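Local coordinates for putative acid phosphatase WZB (Escherichia coli, PDB 2WMY), which probably removes phosphate from phosphotyrosine in proteins, acting as a low molecular weight protein tyrosine phosphatase, at residues N18-L28 with L64-T72. The protein carries 1 engineered substitution. Residues are numbered along the deposited sequence; the frame is centred on the assembly and turned at random.
With SO4 (sulfate ion), chain I.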
ATOM      1  N   ASN A  18       6.659  -0.897   4.891  1.00 11.73           N
ATOM      2  CA  ASN A  18       5.425  -0.409   5.523  1.00 14.70           C
ATOM      3  C   ASN A  18       5.661   0.949   6.191  1.00 14.26           C
ATOM      4  O   ASN A  18       5.078   1.255   7.226  1.00 18.57           O
ATOM      5  CB  ASN A  18       4.848  -1.441   6.510  1.00 15.48           C
ATOM      6  CG  ASN A  18       3.479  -1.036   7.079  1.00 16.69           C
ATOM      7  OD1 ASN A  18       3.227  -1.210   8.265  1.00 22.74           O
ATOM      8  ND2 ASN A  18       2.603  -0.504   6.241  1.00 13.90           N
ATOM      9  N   ILE A  19       6.529   1.764   5.593  1.00 15.89           N
ATOM     10  CA  ILE A  19       6.790   3.111   6.115  1.00 10.42           C
ATOM     11  C   ILE A  19       6.713   4.203   5.036  1.00 15.26           C
ATOM     12  O   ILE A  19       6.637   5.381   5.358  1.00 21.00           O
ATOM     13  CB  ILE A  19       8.149   3.201   6.841  1.00 16.39           C
ATOM     14  CG1 ILE A  19       9.302   2.960   5.870  1.00 20.66           C
ATOM     15  CG2 ILE A  19       8.212   2.216   7.996  1.00 20.47           C
ATOM     16  CD1 ILE A  19      10.667   3.102   6.523  1.00 29.03           C
ATOM     17  N   CYS A  20       6.717   3.812   3.762  1.00 12.96           N
ATOM     18  CA  CYS A  20       6.535   4.780   2.677  1.00 15.18           C
ATOM     19  C   CYS A  20       5.258   4.560   1.857  1.00 18.46           C
ATOM     20  O   CYS A  20       4.290   5.294   2.017  1.00 21.23           O
ATOM     21  CB  CYS A  20       7.748   4.790   1.748  1.00 20.93           C
ATOM     22  SG  CYS A  20       9.306   5.224   2.541  1.00 19.28           S
ATOM     23  N   ARG A  21       5.259   3.542   0.994  1.00 18.57           N
ATOM     24  CA  ARG A  21       4.169   3.342   0.028  1.00 18.97           C
ATOM     25  C   ARG A  21       2.838   2.879   0.611  1.00 15.03           C
ATOM     26  O   ARG A  21       1.816   3.523   0.385  1.00 14.55           O
ATOM     27  CB  ARG A  21       4.595   2.393  -1.101  1.00 11.19           C
ATOM     28  CG  ARG A  21       5.669   2.987  -2.004  1.00 15.75           C
ATOM     29  CD  ARG A  21       6.329   1.922  -2.852  1.00 14.56           C
ATOM     30  NE  ARG A  21       7.185   1.053  -2.051  1.00 17.65           N
ATOM     31  CZ  ARG A  21       7.883   0.045  -2.553  1.00 15.28           C
ATOM     32  NH1 ARG A  21       7.820  -0.200  -3.850  1.00 17.36           N
ATOM     33  NH2 ARG A  21       8.656  -0.702  -1.767  1.00 13.17           N
ATOM     34  N   SER A  22       2.824   1.754   1.325  1.00 12.57           N
ATOM     35  CA  SER A  22       1.532   1.253   1.812  1.00 11.58           C
ATOM     36  C   SER A  22       0.816   2.212   2.779  1.00 11.63           C
ATOM     37  O   SER A  22      -0.405   2.379   2.696  1.00 16.99           O
ATOM     38  CB  SER A  22       1.593  -0.202   2.327  1.00 17.44           C
ATOM     39  OG  SER A  22       2.506  -0.395   3.393  1.00 19.02           O
ATOM     40  N   PRO A  23       1.561   2.888   3.664  1.00 16.49           N
ATOM     41  CA  PRO A  23       0.823   3.806   4.543  1.00 14.02           C
ATOM     42  C   PRO A  23       0.109   4.882   3.730  1.00 14.93           C
ATOM     43  O   PRO A  23      -0.972   5.335   4.092  1.00 15.81           O
ATOM     44  CB  PRO A  23       1.917   4.445   5.407  1.00 10.89           C
ATOM     45  CG  PRO A  23       3.137   3.624   5.204  1.00 21.20           C
ATOM     46  CD  PRO A  23       3.017   2.962   3.869  1.00 23.50           C
ATOM     47  N   ILE A  24       0.730   5.296   2.635  1.00 20.50           N
ATOM     48  CA  ILE A  24       0.133   6.300   1.769  1.00 21.65           C
ATOM     49  C   ILE A  24      -1.033   5.708   0.968  1.00 17.23           C
ATOM     50  O   ILE A  24      -2.100   6.305   0.877  1.00 21.08           O
ATOM     51  CB  ILE A  24       1.193   6.922   0.848  1.00 17.21           C
ATOM     52  CG1 ILE A  24       2.104   7.839   1.672  1.00 16.06           C
ATOM     53  CG2 ILE A  24       0.531   7.679  -0.290  1.00 10.85           C
ATOM     54  CD1 ILE A  24       3.288   8.407   0.887  1.00 21.38           C
ATOM     55  N   GLY A  25      -0.830   4.515   0.420  1.00 17.84           N
ATOM     56  CA  GLY A  25      -1.884   3.814  -0.296  1.00 20.74           C
ATOM     57  C   GLY A  25      -3.074   3.530   0.600  1.00 19.71           C
ATOM     58  O   GLY A  25      -4.220   3.702   0.192  1.00 19.23           O
ATOM     59  N   GLU A  26      -2.800   3.103   1.831  1.00 20.45           N
ATOM     60  CA  GLU A  26      -3.853   2.831   2.807  1.00 20.21           C
ATOM     61  C   GLU A  26      -4.725   4.052   3.043  1.00 19.84           C
ATOM     62  O   GLU A  26      -5.953   3.966   2.987  1.00 20.46           O
ATOM     63  CB  GLU A  26      -3.243   2.369   4.127  1.00 19.14           C
ATOM     64  CG  GLU A  26      -4.150   2.471   5.336  1.00 21.74           C
ATOM     65  CD  GLU A  26      -3.380   2.281   6.647  1.00 32.30           C
ATOM     66  OE1 GLU A  26      -2.802   1.189   6.854  1.00 25.16           O
ATOM     67  OE2 GLU A  26      -3.344   3.226   7.465  1.00 37.20           O
ATOM     68  N   ARG A  27      -4.087   5.190   3.308  1.00 20.25           N
ATOM     69  CA  ARG A  27      -4.817   6.399   3.686  1.00 24.22           C
ATOM     70  C   ARG A  27      -5.584   6.989   2.501  1.00 22.99           C
ATOM     71  O   ARG A  27      -6.682   7.524   2.665  1.00 23.74           O
ATOM     72  CB  ARG A  27      -3.873   7.442   4.309  1.00 19.12           C
ATOM     73  CG  ARG A  27      -3.171   6.973   5.584  1.00 20.88           C
ATOM     74  CD  ARG A  27      -4.157   6.694   6.710  1.00 19.07           C
ATOM     75  NE  ARG A  27      -3.532   5.945   7.799  1.00 25.82           N
ATOM     76  CZ  ARG A  27      -3.178   6.473   8.970  1.00 29.01           C
ATOM     77  NH1 ARG A  27      -3.400   7.756   9.220  1.00 27.44           N
ATOM     78  NH2 ARG A  27      -2.602   5.713   9.895  1.00 22.78           N
ATOM     79  N   LEU A  28      -4.999   6.893   1.309  1.00 15.87           N
ATOM     80  CA  LEU A  28      -5.691   7.327   0.101  1.00 22.82           C
ATOM     81  C   LEU A  28      -6.974   6.512  -0.088  1.00 25.27           C
ATOM     82  O   LEU A  28      -8.055   7.071  -0.312  1.00 22.34           O
ATOM     83  CB  LEU A  28      -4.771   7.210  -1.125  1.00 24.10           C
ATOM     84  CG  LEU A  28      -3.621   8.228  -1.221  1.00 21.56           C
ATOM     85  CD1 LEU A  28      -2.613   7.829  -2.302  1.00 17.04           C
ATOM     86  CD2 LEU A  28      -4.156   9.641  -1.469  1.00 23.97           C
ATOM     87  N   LEU A  64      -2.769  15.015   2.868  1.00 28.06           N
ATOM     88  CA  LEU A  64      -3.033  13.659   3.339  1.00 27.17           C
ATOM     89  C   LEU A  64      -2.355  13.400   4.683  1.00 28.72           C
ATOM     90  O   LEU A  64      -1.182  13.721   4.863  1.00 29.60           O
ATOM     91  CB  LEU A  64      -2.570  12.626   2.307  1.00 21.33           C
ATOM     92  CG  LEU A  64      -2.883  11.178   2.695  1.00 26.54           C
ATOM     93  CD1 LEU A  64      -4.409  10.929   2.775  1.00 23.12           C
ATOM     94  CD2 LEU A  64      -2.200  10.189   1.753  1.00 19.11           C
ATOM     95  N   CYS A  65      -3.091  12.801   5.616  1.00 27.69           N
ATOM     96  CA  CYS A  65      -2.576  12.559   6.967  1.00 25.00           C
ATOM     97  C   CYS A  65      -2.144  11.108   7.188  1.00 30.28           C
ATOM     98  O   CYS A  65      -2.934  10.175   7.005  1.00 29.27           O
ATOM     99  CB  CYS A  65      -3.610  12.971   8.024  1.00 26.69           C
ATOM    100  SG  CYS A  65      -3.119  12.642   9.761  1.00 46.76           S
ATOM    101  N   LEU A  66      -0.888  10.934   7.590  1.00 32.55           N
ATOM    102  CA  LEU A  66      -0.322   9.617   7.878  1.00 29.72           C
ATOM    103  C   LEU A  66      -0.218   9.352   9.376  1.00 33.45           C
ATOM    104  O   LEU A  66       0.361   8.356   9.809  1.00 36.30           O
ATOM    105  CB  LEU A  66       1.063   9.495   7.243  1.00 31.09           C
ATOM    106  CG  LEU A  66       1.175   8.774   5.898  1.00 34.63           C
ATOM    107  CD1 LEU A  66       0.025   9.115   4.964  1.00 28.78           C
ATOM    108  CD2 LEU A  66       2.527   9.064   5.251  1.00 28.39           C
ATOM    109  N   LYS A  67      -0.790  10.236  10.177  1.00 36.37           N
ATOM    110  CA  LYS A  67      -0.560  10.170  11.611  1.00 44.24           C
ATOM    111  C   LYS A  67      -1.176   8.933  12.252  1.00 43.07           C
ATOM    112  O   LYS A  67      -2.243   8.474  11.852  1.00 48.30           O
ATOM    113  CB  LYS A  67      -1.017  11.461  12.297  1.00 50.54           C
ATOM    114  CG  LYS A  67      -0.117  12.649  11.985  1.00 51.71           C
ATOM    115  CD  LYS A  67      -0.670  13.950  12.546  1.00 53.16           C
ATOM    116  CE  LYS A  67       0.361  15.058  12.454  1.00 53.28           C
ATOM    117  NZ  LYS A  67       0.105  16.137  13.446  1.00 59.83           N
ATOM    118  N   GLY A  68      -0.477   8.387  13.239  1.00 36.17           N
ATOM    119  CA  GLY A  68      -0.939   7.202  13.932  1.00 30.19           C
ATOM    120  C   GLY A  68      -0.421   5.917  13.323  1.00 33.32           C
ATOM    121  O   GLY A  68      -0.696   4.833  13.833  1.00 37.56           O
ATOM    122  N   HIS A  69       0.335   6.030  12.235  1.00 21.77           N
ATOM    123  CA  HIS A  69       0.790   4.840  11.534  1.00 27.28           C
ATOM    124  C   HIS A  69       1.841   4.075  12.322  1.00 28.78           C
ATOM    125  O   HIS A  69       2.631   4.663  13.050  1.00 27.12           O
ATOM    126  CB  HIS A  69       1.353   5.179  10.158  1.00 24.60           C
ATOM    127  CG  HIS A  69       1.968   4.003   9.475  1.00 21.16           C
ATOM    128  ND1 HIS A  69       1.215   3.031   8.857  1.00 14.14           N
ATOM    129  CD2 HIS A  69       3.261   3.620   9.344  1.00 17.33           C
ATOM    130  CE1 HIS A  69       2.017   2.107   8.360  1.00 19.29           C
ATOM    131  NE2 HIS A  69       3.263   2.442   8.641  1.00 25.04           N
ATOM    132  N   ARG A  70       1.859   2.761  12.140  1.00 25.10           N
ATOM    133  CA  ARG A  70       2.798   1.896  12.837  1.00 23.79           C
ATOM    134  C   ARG A  70       3.268   0.794  11.891  1.00 22.84           C
ATOM    135  O   ARG A  70       2.454   0.033  11.373  1.00 27.38           O
ATOM    136  CB  ARG A  70       2.104   1.289  14.057  1.00 30.68           C
ATOM    137  CG  ARG A  70       2.825   0.125  14.691  1.00 31.05           C
ATOM    138  CD  ARG A  70       1.990  -0.473  15.812  1.00 27.43           C
ATOM    139  NE  ARG A  70       1.599   0.537  16.786  1.00 28.73           N
ATOM    140  CZ  ARG A  70       2.344   0.906  17.823  1.00 32.99           C
ATOM    141  NH1 ARG A  70       1.907   1.845  18.659  1.00 32.28           N
ATOM    142  NH2 ARG A  70       3.528   0.339  18.026  1.00 31.24           N
ATOM    143  N   GLY A  71       4.573   0.706  11.658  1.00 16.12           N
ATOM    144  CA  GLY A  71       5.105  -0.312  10.766  1.00 14.69           C
ATOM    145  C   GLY A  71       4.680  -1.707  11.204  1.00 20.74           C
ATOM    146  O   GLY A  71       4.826  -2.058  12.371  1.00 18.43           O
ATOM    147  N   THR A  72       4.160  -2.495  10.269  1.00 19.39           N
ATOM    148  CA  THR A  72       3.595  -3.809  10.573  1.00 23.51           C
ATOM    149  C   THR A  72       4.103  -4.871   9.610  1.00 22.30           C
ATOM    150  O   THR A  72       4.163  -4.651   8.400  1.00 26.10           O
ATOM    151  CB  THR A  72       2.060  -3.782  10.490  1.00 21.62           C
ATOM    152  OG1 THR A  72       1.543  -2.811  11.408  1.00 16.27           O
ATOM    153  CG2 THR A  72       1.461  -5.156  10.798  1.00 20.35           C
TER
HETATM  154  S   SO4 I1148       8.541   1.290   1.658  1.00 28.39           S
HETATM  155  O1  SO4 I1148       7.925   1.365   2.990  1.00 27.14           O
HETATM  156  O2  SO4 I1148       9.877   1.895   1.717  1.00 26.20           O
HETATM  157  O3  SO4 I1148       8.670  -0.096   1.183  1.00 22.85           O
HETATM  158  O4  SO4 I1148       7.678   2.011   0.716  1.00 22.95           O
HETATM  159  O   HOH W   1       0.534  -1.037   9.297  1.00 36.01           O
HETATM  160  O   HOH W   2      -1.800   3.006   9.552  1.00 27.13           O
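N18 is gripped at two points by the loop 64-72. Its backbone O takes a short bond from H69 NE2 (2.6 Å), tilted 16° out of the imidazole plane, and its side-chain OD1 receives T72 N on a lone pair in the carbonyl plane (2.6 Å). With CG anti to the backbone N (chi1 -174°), the amide reaches T72 at one end, while ND2 at the other binds S22 OG and S40, which fixes its rotation. P23 lies over one face of the H69 ring in a CH-pi contact, its CB 3.8 Å from the ring centroid.

Farther along helix 21-32, R27 bends at chi2 (-64°) and lays its guanidinium edge against the loop: NH1 bonds K67 O (3.0 Å) in the guanidinium plane and, weakly, C65 O. NE donates to the anti lone pair of E26 OE2 (2.7 Å) as part of a salt bridge, and a water links E26 OE2, R27 NH2 and H69 ND1. In the apolar packing L66 CD2 meets I24 CG1 at a slant (3.8 Å), and L64 crosses L28 at about a right angle, CD2 to CD2.

N18 to R21 end the phosphate-binding P-loop that begins at the predicted nucleophile C15; backbone N atoms of I19, C20 and R21 and the R21 guanidinium hold a sulfate, consistent with the substrate phosphate site. Bonding through N18 probably makes H69 and T72 second-shell supports of this presumed active-site loop, while R27, from the helix, holds the carbonyls of C65 and K67.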